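Local coordinates for protein 6-phospho-beta-glucosidase BglT (Thermotoga maritima, PDB 1UP7) that hydrolyses cellobiose 6'-phosphate into glucose 6-phosphate and glucose, as a family 4 glycosidase that depends on NAD+ and manganese, at residues Pro16-Gly21 / Thr298-Leu303; Glu27-Asp32 / Leu303-Glu308; Gly100-Glu105 / Lys255-His260. All blocks are in the same frame, centred on the assembly; numbering follows the deposited sequence.

Interaction 1 of 3, residues Pro16-Gly21 / Thr298-Leu303; sequences PELVKG and TAAAHL
Gly21 and Ala301 bring two helices close together: Gly21, which has no side chain, lets the methyl CB of Ala301 lie directly on its carbonyl group, 3.5 Å from Gly21 O, and the backbones come as near as 5.3 Å between Gly21 CA and Thr298 CA. Glycine suits this place because a methyl on its CA would point at the facing helix and stand about 3.3 Å from Ala301 CB, too tight for two carbon atoms. Alanine suits the other side, since its single methyl is small enough for so near an approach. One turn earlier on the first helix the gap is wider, and a longer side chain spans it. Leu18 holds CG anti to its backbone N (chi1 177°), and this swing carries the branch end nearer the second helix than its CB alone would suggest; Leu18 CD1 then meets Ala300 CB at 4.2 Å. Gln80 and Phe140, both in loops, pack on Leu18 and Ala300 respectively. On the second helix, Thr298 CG2 lies over the centre of one face of the His302 ring, 3.4 Å above its plane and one turn away. Along helix 15-25, Lys20 NZ reaches back one turn to Glu17 OE2 at 3.2 Å, an i to i+3 salt bridge, while Val19 packs against Val51 and Val55 of helix 41-55. This is close helix packing through small residues, and it joins the first helix of the Rossmann-type NAD-binding domain, the one that follows strand 4-8, to helix 296-308 of the C-terminal domain, with the bound NAD about 6 Å from the Leu18 side chain.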
loop_
_atom_site.group_PDB
_atom_site.type_symbol
_atom_site.label_atom_id
_atom_site.label_comp_id
_atom_site.label_asym_id
_atom_site.label_seq_id
_atom_site.Cartn_x
_atom_site.Cartn_y
_atom_site.Cartn_z
ATOM N N PRO A 16 8.411 -2.942 43.922
ATOM C CA PRO A 16 7.381 -2.613 44.911
ATOM C C PRO A 16 6.235 -1.828 44.288
ATOM O O PRO A 16 5.080 -2.099 44.602
ATOM C CB PRO A 16 8.130 -1.733 45.929
ATOM C CG PRO A 16 9.555 -2.153 45.806
ATOM C CD PRO A 16 9.724 -2.385 44.331
ATOM N N GLU A 17 6.544 -0.887 43.400
ATOM C CA GLU A 17 5.502 -0.138 42.690
ATOM C C GLU A 17 4.708 -1.022 41.740
ATOM O O GLU A 17 3.481 -0.922 41.682
ATOM C CB GLU A 17 6.094 1.095 41.964
ATOM C CG GLU A 17 5.176 2.310 41.862
ATOM C CD GLU A 17 4.921 3.043 43.190
ATOM O OE1 GLU A 17 5.883 3.434 43.919
ATOM O OE2 GLU A 17 3.724 3.269 43.500
ATOM N N LEU A 18 5.376 -1.900 41.000
ATOM C CA LEU A 18 4.640 -2.866 40.189
ATOM C C LEU A 18 3.651 -3.678 41.018
ATOM O O LEU A 18 2.490 -3.841 40.641
ATOM C CB LEU A 18 5.578 -3.802 39.462
ATOM C CG LEU A 18 4.901 -4.895 38.645
ATOM C CD1 LEU A 18 4.303 -4.325 37.365
ATOM C CD2 LEU A 18 5.976 -5.948 38.358
ATOM N N VAL A 19 4.121 -4.155 42.158
ATOM C CA VAL A 19 3.320 -4.959 43.058
ATOM C C VAL A 19 2.096 -4.181 43.597
ATOM O O VAL A 19 0.973 -4.716 43.668
ATOM C CB VAL A 19 4.229 -5.513 44.174
ATOM C CG1 VAL A 19 3.434 -6.023 45.316
ATOM C CG2 VAL A 19 5.105 -6.614 43.582
ATOM N N LYS A 20 2.324 -2.922 43.958
ATOM C CA LYS A 20 1.261 -2.013 44.362
ATOM C C LYS A 20 0.192 -1.924 43.269
ATOM O O LYS A 20 -0.987 -2.058 43.542
ATOM C CB LYS A 20 1.851 -0.623 44.669
ATOM C CG LYS A 20 0.856 0.553 44.687
ATOM C CD LYS A 20 0.941 1.309 45.993
ATOM C CE LYS A 20 0.224 2.685 45.938
ATOM N NZ LYS A 20 1.045 3.708 45.168
ATOM N N GLY A 21 0.629 -1.705 42.036
ATOM C CA GLY A 21 -0.246 -1.767 40.879
ATOM C C GLY A 21 -1.028 -3.068 40.753
ATOM O O GLY A 21 -2.236 -3.046 40.554
ATOM N N THR A 298 1.449 1.321 37.055
ATOM C CA THR A 298 0.064 1.468 36.672
ATOM C C THR A 298 -0.104 1.063 35.215
ATOM O O THR A 298 -1.091 0.398 34.879
ATOM C CB THR A 298 -0.431 2.913 36.873
ATOM O OG1 THR A 298 -0.228 3.285 38.235
ATOM C CG2 THR A 298 -1.974 2.981 36.758
ATOM N N ALA A 299 0.827 1.452 34.342
ATOM C CA ALA A 299 0.583 1.202 32.925
ATOM C C ALA A 299 0.515 -0.315 32.703
ATOM O O ALA A 299 -0.346 -0.799 31.980
ATOM C CB ALA A 299 1.633 1.868 32.030
ATOM N N ALA A 300 1.397 -1.054 33.370
ATOM C CA ALA A 300 1.434 -2.489 33.200
ATOM C C ALA A 300 0.238 -3.207 33.834
ATOM O O ALA A 300 -0.330 -4.124 33.227
ATOM C CB ALA A 300 2.742 -3.057 33.718
ATOM N N ALA A 301 -0.123 -2.788 35.044
ATOM C CA ALA A 301 -1.217 -3.399 35.782
ATOM C C ALA A 301 -2.556 -3.126 35.097
ATOM O O ALA A 301 -3.390 -4.036 34.971
ATOM C CB ALA A 301 -1.238 -2.893 37.236
ATOM N N HIS A 302 -2.749 -1.876 34.680
ATOM C CA HIS A 302 -3.941 -1.463 33.961
ATOM C C HIS A 302 -4.065 -2.226 32.632
ATOM O O HIS A 302 -5.155 -2.703 32.293
ATOM C CB HIS A 302 -3.929 0.063 33.763
ATOM C CG HIS A 302 -4.459 0.824 34.943
ATOM N ND1 HIS A 302 -5.181 1.997 34.817
ATOM C CD2 HIS A 302 -4.398 0.563 36.276
ATOM C CE1 HIS A 302 -5.529 2.431 36.017
ATOM N NE2 HIS A 302 -5.066 1.579 36.917
ATOM N N LEU A 303 -2.942 -2.375 31.921
ATOM C CA LEU A 303 -2.880 -3.178 30.697
ATOM C C LEU A 303 -3.318 -4.627 30.943
ATOM O O LEU A 303 -4.178 -5.157 30.233
ATOM C CB LEU A 303 -1.489 -3.135 30.051
ATOM C CG LEU A 303 -1.403 -3.990 28.773
ATOM C CD1 LEU A 303 -2.410 -3.505 27.681
ATOM C CD2 LEU A 303 0.035 -4.118 28.200
#

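Interaction 2 of 3, residues Glu27-Asp32 / Leu303-Glu308; sequences EDVRID and LIRDLE
Val29 CG1 lies against Glu308 CB at 3.8 Å, the two side chains crossing at a slant, and the same methyl sits 4.0 Å from Arg305 O in the last turn of helix 296-308. With CG1 anti to its own carbonyl carbon (chi1 -61°), the branched valine presents this methyl to the helix, an apolar surface that suits the aliphatic CB of the glutamate. Beside it Asp28 OD2 approaches the edge of the Arg305 guanidinium, but at 4.0 Å from Arg305 NE this is a long salt bridge, with the two planar groups turned 51° apart. The contact ties the connection between helix 15-25 and strand 33-37, part of the first beta-alpha-beta unit of the Rossmann fold, to the end of a helix from the C-terminal domain. A water bridges the two segments, donating to Arg30 O and, at 2.6 Å, to Glu308 OE1. Further out, Arg305 NH1 bonds Asp306 OD1 at 2.9 Å and 163°, the partner nearly in the guanidinium plane; Asp306 thus holds the guanidinium, Asp28 adds a weaker attraction, and the three form a salt-bridge network. His315 bonds Asp306 OD2 in turn. Lys75 makes a salt bridge with Glu308 OE2, while the water binds OE1. On the loop side, Arg30 NE meets Asp32 OD2 in a nearly straight bond.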
loop_
_atom_site.group_PDB
_atom_site.type_symbol
_atom_site.label_atom_id
_atom_site.label_comp_id
_atom_site.label_asym_id
_atom_site.label_seq_id
_atom_site.Cartn_x
_atom_site.Cartn_y
_atom_site.Cartn_z
ATOM N N GLU A 27 -8.535 -6.558 42.929
ATOM C CA GLU A 27 -9.951 -6.491 43.304
ATOM C C GLU A 27 -10.882 -6.613 42.091
ATOM O O GLU A 27 -12.055 -6.952 42.246
ATOM C CB GLU A 27 -10.255 -5.164 44.007
ATOM C CG GLU A 27 -9.870 -5.076 45.482
ATOM C CD GLU A 27 -9.244 -3.720 45.823
ATOM O OE1 GLU A 27 -8.127 -3.420 45.283
ATOM O OE2 GLU A 27 -9.874 -2.954 46.617
ATOM N N ASP A 28 -10.369 -6.297 40.899
ATOM C CA ASP A 28 -11.153 -6.391 39.662
ATOM C C ASP A 28 -10.914 -7.733 38.964
ATOM O O ASP A 28 -11.821 -8.267 38.335
ATOM C CB ASP A 28 -10.805 -5.245 38.681
ATOM C CG ASP A 28 -10.896 -3.840 39.318
ATOM O OD1 ASP A 28 -11.879 -3.565 40.058
ATOM O OD2 ASP A 28 -10.027 -2.940 39.117
ATOM N N VAL A 29 -9.680 -8.243 39.040
ATOM C CA VAL A 29 -9.335 -9.502 38.395
ATOM C C VAL A 29 -8.618 -10.434 39.374
ATOM O O VAL A 29 -7.942 -9.995 40.306
ATOM C CB VAL A 29 -8.497 -9.307 37.081
ATOM C CG1 VAL A 29 -9.282 -8.502 36.043
ATOM C CG2 VAL A 29 -7.135 -8.643 37.344
ATOM N N ARG A 30 -8.775 -11.727 39.154
ATOM C CA ARG A 30 -8.204 -12.720 40.026
ATOM C C ARG A 30 -6.706 -12.914 39.701
ATOM O O ARG A 30 -6.322 -13.129 38.550
ATOM C CB ARG A 30 -9.047 -13.992 39.932
ATOM C CG ARG A 30 -8.295 -15.292 39.914
ATOM C CD ARG A 30 -9.186 -16.495 40.183
ATOM N NE ARG A 30 -8.460 -17.579 40.835
ATOM C CZ ARG A 30 -9.018 -18.447 41.677
ATOM N NH1 ARG A 30 -10.315 -18.356 41.980
ATOM N NH2 ARG A 30 -8.277 -19.405 42.226
ATOM N N ILE A 31 -5.865 -12.758 40.716
ATOM C CA ILE A 31 -4.447 -13.051 40.594
ATOM C C ILE A 31 -4.104 -14.081 41.667
ATOM O O ILE A 31 -4.255 -13.814 42.855
ATOM C CB ILE A 31 -3.584 -11.760 40.759
ATOM C CG1 ILE A 31 -3.842 -10.756 39.633
ATOM C CG2 ILE A 31 -2.072 -12.090 40.780
ATOM C CD1 ILE A 31 -3.244 -9.379 39.918
ATOM N N ASP A 32 -3.644 -15.261 41.266
ATOM C CA ASP A 32 -3.363 -16.292 42.271
ATOM C C ASP A 32 -1.936 -16.236 42.767
ATOM O O ASP A 32 -1.680 -16.426 43.952
ATOM C CB ASP A 32 -3.712 -17.681 41.762
ATOM C CG ASP A 32 -5.164 -17.798 41.415
ATOM O OD1 ASP A 32 -5.973 -18.043 42.334
ATOM O OD2 ASP A 32 -5.594 -17.623 40.254
ATOM N N LEU A 303 -2.942 -2.375 31.921
ATOM C CA LEU A 303 -2.880 -3.178 30.697
ATOM C C LEU A 303 -3.318 -4.627 30.943
ATOM O O LEU A 303 -4.178 -5.157 30.233
ATOM C CB LEU A 303 -1.489 -3.135 30.051
ATOM C CG LEU A 303 -1.403 -3.990 28.773
ATOM C CD1 LEU A 303 -2.410 -3.505 27.681
ATOM C CD2 LEU A 303 0.035 -4.118 28.200
ATOM N N ILE A 304 -2.749 -5.244 31.978
ATOM C CA ILE A 304 -3.064 -6.627 32.329
ATOM C C ILE A 304 -4.548 -6.783 32.744
ATOM O O ILE A 304 -5.226 -7.709 32.338
ATOM C CB ILE A 304 -2.068 -7.163 33.422
ATOM C CG1 ILE A 304 -0.726 -7.506 32.799
ATOM C CG2 ILE A 304 -2.613 -8.419 34.133
ATOM C CD1 ILE A 304 0.412 -7.759 33.824
ATOM N N ARG A 305 -5.030 -5.853 33.550
ATOM C CA ARG A 305 -6.421 -5.789 33.952
ATOM C C ARG A 305 -7.362 -5.797 32.733
ATOM O O ARG A 305 -8.299 -6.586 32.680
ATOM C CB ARG A 305 -6.622 -4.530 34.800
ATOM C CG ARG A 305 -7.974 -4.351 35.465
ATOM C CD ARG A 305 -8.718 -3.104 34.978
ATOM N NE ARG A 305 -8.351 -1.887 35.678
ATOM C CZ ARG A 305 -7.962 -0.742 35.101
ATOM N NH1 ARG A 305 -7.842 -0.605 33.780
ATOM N NH2 ARG A 305 -7.678 0.286 35.875
ATOM N N ASP A 306 -7.098 -4.947 31.743
ATOM C CA ASP A 306 -8.015 -4.792 30.602
ATOM C C ASP A 306 -7.784 -5.885 29.554
ATOM O O ASP A 306 -8.641 -6.162 28.729
ATOM C CB ASP A 306 -7.948 -3.376 30.007
ATOM C CG ASP A 306 -8.241 -2.309 31.034
ATOM O OD1 ASP A 306 -8.960 -2.629 32.005
ATOM O OD2 ASP A 306 -7.794 -1.133 30.994
ATOM N N LEU A 307 -6.635 -6.529 29.620
ATOM C CA LEU A 307 -6.387 -7.748 28.844
ATOM C C LEU A 307 -7.157 -8.920 29.444
ATOM O O LEU A 307 -7.519 -9.853 28.731
ATOM C CB LEU A 307 -4.900 -8.068 28.850
ATOM C CG LEU A 307 -3.991 -8.086 27.610
ATOM C CD1 LEU A 307 -4.634 -7.710 26.301
ATOM C CD2 LEU A 307 -2.809 -7.257 27.860
ATOM N N GLU A 308 -7.434 -8.857 30.745
ATOM C CA GLU A 308 -8.195 -9.914 31.433
ATOM C C GLU A 308 -9.712 -9.798 31.360
ATOM O O GLU A 308 -10.370 -10.807 31.391
ATOM C CB GLU A 308 -7.779 -10.015 32.908
ATOM C CG GLU A 308 -6.495 -10.777 33.104
ATOM C CD GLU A 308 -6.671 -12.228 32.725
ATOM O OE1 GLU A 308 -7.390 -12.929 33.474
ATOM O OE2 GLU A 308 -6.124 -12.658 31.672
HETATM O O HOH W 1 -7.506 -13.376 36.067
#

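Interaction 3 of 3, residues Gly100-Glu105 / Lys255-His260. With G6P (6-O-phosphono-alpha-D-glucopyranose), chain J; NAD (nicotinamide-adenine-dinucleotide), chain I.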
loop_
_atom_site.group_PDB
_atom_site.type_symbol
_atom_site.label_atom_id
_atom_site.label_comp_id
_atom_site.label_asym_id
_atom_site.label_seq_id
_atom_site.Cartn_x
_atom_site.Cartn_y
_atom_site.Cartn_z
ATOM N N GLY A 100 31.853 13.412 20.585
ATOM C CA GLY A 100 30.948 14.534 20.397
ATOM C C GLY A 100 29.519 14.085 20.127
ATOM O O GLY A 100 28.754 14.773 19.484
ATOM N N LEU A 101 29.177 12.894 20.599
ATOM C CA LEU A 101 27.885 12.283 20.317
ATOM C C LEU A 101 27.068 12.218 21.588
ATOM O O LEU A 101 27.639 12.074 22.680
ATOM C CB LEU A 101 28.114 10.866 19.802
ATOM C CG LEU A 101 28.212 10.573 18.285
ATOM C CD1 LEU A 101 28.229 11.811 17.323
ATOM C CD2 LEU A 101 29.304 9.535 17.941
ATOM N N ILE A 102 25.745 12.299 21.445
ATOM C CA ILE A 102 24.830 12.101 22.551
ATOM C C ILE A 102 25.041 10.726 23.186
ATOM O O ILE A 102 25.078 9.693 22.501
ATOM C CB ILE A 102 23.373 12.229 22.069
ATOM C CG1 ILE A 102 23.050 13.689 21.688
ATOM C CG2 ILE A 102 22.417 11.666 23.161
ATOM C CD1 ILE A 102 23.148 14.573 22.849
ATOM N N GLY A 103 25.235 10.719 24.496
ATOM C CA GLY A 103 25.230 9.467 25.240
ATOM C C GLY A 103 24.023 9.389 26.159
ATOM O O GLY A 103 23.899 10.164 27.110
ATOM N N GLN A 104 23.134 8.458 25.861
ATOM C CA GLN A 104 21.856 8.343 26.551
ATOM C C GLN A 104 21.391 6.884 26.639
ATOM O O GLN A 104 21.630 6.076 25.742
ATOM C CB GLN A 104 20.818 9.231 25.854
ATOM C CG GLN A 104 19.752 9.844 26.804
ATOM C CD GLN A 104 18.618 8.835 27.045
ATOM O OE1 GLN A 104 18.327 7.971 26.190
ATOM N NE2 GLN A 104 18.012 8.915 28.202
ATOM N N GLU A 105 20.741 6.542 27.734
ATOM C CA GLU A 105 20.263 5.174 27.970
ATOM C C GLU A 105 19.525 4.496 26.784
ATOM O O GLU A 105 19.820 3.318 26.468
ATOM C CB GLU A 105 19.406 5.138 29.262
ATOM C CG GLU A 105 18.787 3.767 29.548
ATOM C CD GLU A 105 17.561 3.798 30.451
ATOM O OE1 GLU A 105 16.728 4.747 30.357
ATOM O OE2 GLU A 105 17.416 2.850 31.262
ATOM N N LYS A 255 26.056 19.186 25.598
ATOM C CA LYS A 255 26.759 19.954 26.618
ATOM C C LYS A 255 26.280 19.572 28.020
ATOM O O LYS A 255 27.071 19.388 28.942
ATOM C CB LYS A 255 26.593 21.447 26.422
ATOM C CG LYS A 255 27.278 22.264 27.499
ATOM C CD LYS A 255 27.291 23.754 27.146
ATOM C CE LYS A 255 27.963 24.581 28.253
ATOM N NZ LYS A 255 29.238 23.959 28.764
ATOM N N LYS A 256 24.975 19.457 28.188
ATOM C CA LYS A 256 24.432 19.058 29.477
ATOM C C LYS A 256 24.981 17.692 29.938
ATOM O O LYS A 256 25.434 17.520 31.070
ATOM C CB LYS A 256 22.915 18.941 29.421
ATOM C CG LYS A 256 22.299 18.968 30.769
ATOM C CD LYS A 256 20.826 18.603 30.663
ATOM C CE LYS A 256 20.100 18.787 32.016
ATOM N NZ LYS A 256 18.996 17.759 32.066
ATOM N N ILE A 257 24.925 16.712 29.066
ATOM C CA ILE A 257 25.271 15.377 29.474
ATOM C C ILE A 257 26.768 15.268 29.767
ATOM O O ILE A 257 27.188 14.528 30.659
ATOM C CB ILE A 257 24.897 14.338 28.384
ATOM C CG1 ILE A 257 23.387 14.320 28.110
ATOM C CG2 ILE A 257 25.482 12.934 28.734
ATOM C CD1 ILE A 257 23.044 13.453 26.883
ATOM N N SER A 258 27.571 15.991 28.999
ATOM C CA SER A 258 29.000 15.866 29.108
ATOM C C SER A 258 29.591 16.669 30.276
ATOM O O SER A 258 30.729 16.427 30.663
ATOM C CB SER A 258 29.672 16.203 27.780
ATOM O OG SER A 258 30.082 17.561 27.799
ATOM N N THR A 259 28.838 17.602 30.856
ATOM C CA THR A 259 29.369 18.418 31.956
ATOM C C THR A 259 28.707 18.074 33.289
ATOM O O THR A 259 28.728 18.843 34.228
ATOM C CB THR A 259 29.188 19.899 31.676
ATOM O OG1 THR A 259 27.788 20.150 31.479
ATOM C CG2 THR A 259 29.863 20.262 30.351
ATOM N N HIS A 260 28.079 16.915 33.338
ATOM C CA HIS A 260 27.462 16.422 34.571
ATOM C C HIS A 260 27.756 14.938 34.748
ATOM O O HIS A 260 28.145 14.239 33.816
ATOM C CB HIS A 260 25.936 16.656 34.607
ATOM C CG HIS A 260 25.575 18.103 34.592
ATOM N ND1 HIS A 260 25.330 18.794 33.422
ATOM C CD2 HIS A 260 25.530 19.014 35.592
ATOM C CE1 HIS A 260 25.114 20.063 33.711
ATOM N NE2 HIS A 260 25.232 20.222 35.017
HETATM C C1 G6P J . 11.587 7.961 31.656
HETATM C C2 G6P J . 11.530 7.035 30.410
HETATM C C3 G6P J . 12.003 5.631 30.786
HETATM C C4 G6P J . 13.442 5.751 31.260
HETATM C C5 G6P J . 13.460 6.624 32.529
HETATM C C6 G6P J . 14.887 6.818 33.023
HETATM O O1 G6P J . 11.218 9.329 31.401
HETATM O O2 G6P J . 10.229 6.933 29.832
HETATM O O3 G6P J . 11.871 4.691 29.715
HETATM O O4 G6P J . 14.022 4.459 31.446
HETATM O O5 G6P J . 12.890 7.936 32.283
HETATM O O6 G6P J . 14.925 6.948 34.436
HETATM P P G6P J . 16.252 6.562 35.263
HETATM O O1P G6P J . 15.866 6.630 36.722
HETATM O O2P G6P J . 17.439 7.488 35.048
HETATM O O3P G6P J . 16.619 5.157 34.877
HETATM P PA NAD I . 17.936 -2.592 37.055
HETATM O O1A NAD I . 19.380 -2.390 36.824
HETATM O O2A NAD I . 17.476 -2.488 38.526
HETATM O O5B NAD I . 17.637 -4.073 36.468
HETATM C C5B NAD I . 16.511 -4.784 36.913
HETATM C C4B NAD I . 16.907 -6.199 37.316
HETATM O O4B NAD I . 17.210 -6.981 36.163
HETATM C C3B NAD I . 18.121 -6.297 38.230
HETATM O O3B NAD I . 17.696 -6.864 39.460
HETATM C C2B NAD I . 19.089 -7.227 37.495
HETATM O O2B NAD I . 19.743 -8.122 38.371
HETATM C C1B NAD I . 18.127 -7.988 36.601
HETATM N N9A NAD I . 18.727 -8.614 35.427
HETATM C C8A NAD I . 19.780 -8.194 34.637
HETATM N N7A NAD I . 19.914 -9.109 33.652
HETATM C C5A NAD I . 18.960 -10.053 33.758
HETATM C C6A NAD I . 18.654 -11.200 33.037
HETATM N N6A NAD I . 19.359 -11.565 31.971
HETATM N N1A NAD I . 17.588 -11.992 33.446
HETATM C C2A NAD I . 16.850 -11.653 34.568
HETATM N N3A NAD I . 17.182 -10.531 35.289
HETATM C C4A NAD I . 18.215 -9.756 34.887
HETATM O O3 NAD I . 17.191 -1.496 36.144
HETATM P PN NAD I . 15.706 -0.912 36.287
HETATM O O1N NAD I . 15.927 0.544 36.478
HETATM O O2N NAD I . 14.872 -1.649 37.211
HETATM O O5D NAD I . 15.043 -1.187 34.858
HETATM C C5D NAD I . 15.094 -2.423 34.170
HETATM C C4D NAD I . 14.758 -2.159 32.694
HETATM O O4D NAD I . 13.451 -1.613 32.513
HETATM C C3D NAD I . 15.708 -1.154 32.061
HETATM O O3D NAD I . 15.972 -1.642 30.780
HETATM C C2D NAD I . 14.915 0.147 31.996
HETATM O O2D NAD I . 15.279 1.022 30.940
HETATM C C1D NAD I . 13.474 -0.305 31.931
HETATM N N1N NAD I . 12.651 0.492 32.844
HETATM C C2N NAD I . 11.892 -0.239 33.731
HETATM C C3N NAD I . 11.070 0.374 34.645
HETATM C C7N NAD I . 10.281 -0.490 35.600
HETATM O O7N NAD I . 8.916 -0.256 35.891
HETATM N N7N NAD I . 10.910 -1.525 36.177
HETATM C C4N NAD I . 11.034 1.771 34.643
HETATM C C5N NAD I . 11.798 2.537 33.740
HETATM C C6N NAD I . 12.618 1.871 32.829
#
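Ile257 packs its CD1 against Gly103 O, at 3.4 Å, on a loop that two residues further on places a single carboxylate between sugar and cofactor. The isoleucine sends CG1 anti to its carbonyl carbon (chi1 -62°), which turns the CG1-CD1 arm toward the loop, while its other branch, CG2, also lies beside that oxygen; the side chain thus rests on the glycine's backbone carbonyl. Ile102 crosses Ile257 at about a right angle, its CG2 4.2 Å from Ile257 CD1, and Tyr246 packs on both. Beyond the helix end, His260 ND1 bonds Lys256 O at 2.7 Å, with the oxygen in the ring plane. From the loop, the extended side chain of Glu105 enters the active site. Its OE1 accepts from G6P O4 at 2.9 Å and its OE2 from NAD O2D at 2.8 Å; Arg82 forms a salt bridge with OE2. With an alanine in place of Glu105, G6P O4 and NAD O2D would probably lose this shared acceptor, and Arg82 its salt-bridge partner. As in related enzymes, Glu105 probably raises the basicity of Tyr243, the proton acceptor. By accepting from both the product sugar and the NAD ribose, the one carboxylate links the two within the active site.

Interactions 1 and 2 are successive parts of one interface: both use helix 296-308, share Leu303, and have centres 11 Å apart, the first buried beside the cofactor and the second nearer the surface, away from the annotated sites. Interaction 3 lies on the opposite side of the chain's centre, its own centre about 31 Å from that of interaction 1 and 41 Å from that of interaction 2, and it is nested in sequence within the loops both close. All three join the NAD-binding part of the chain to the C-terminal part. Interaction 3 alone carries a residue bonded to the ligands; in interaction 1 the side chain of Ala300 stays about 13 Å from G6P.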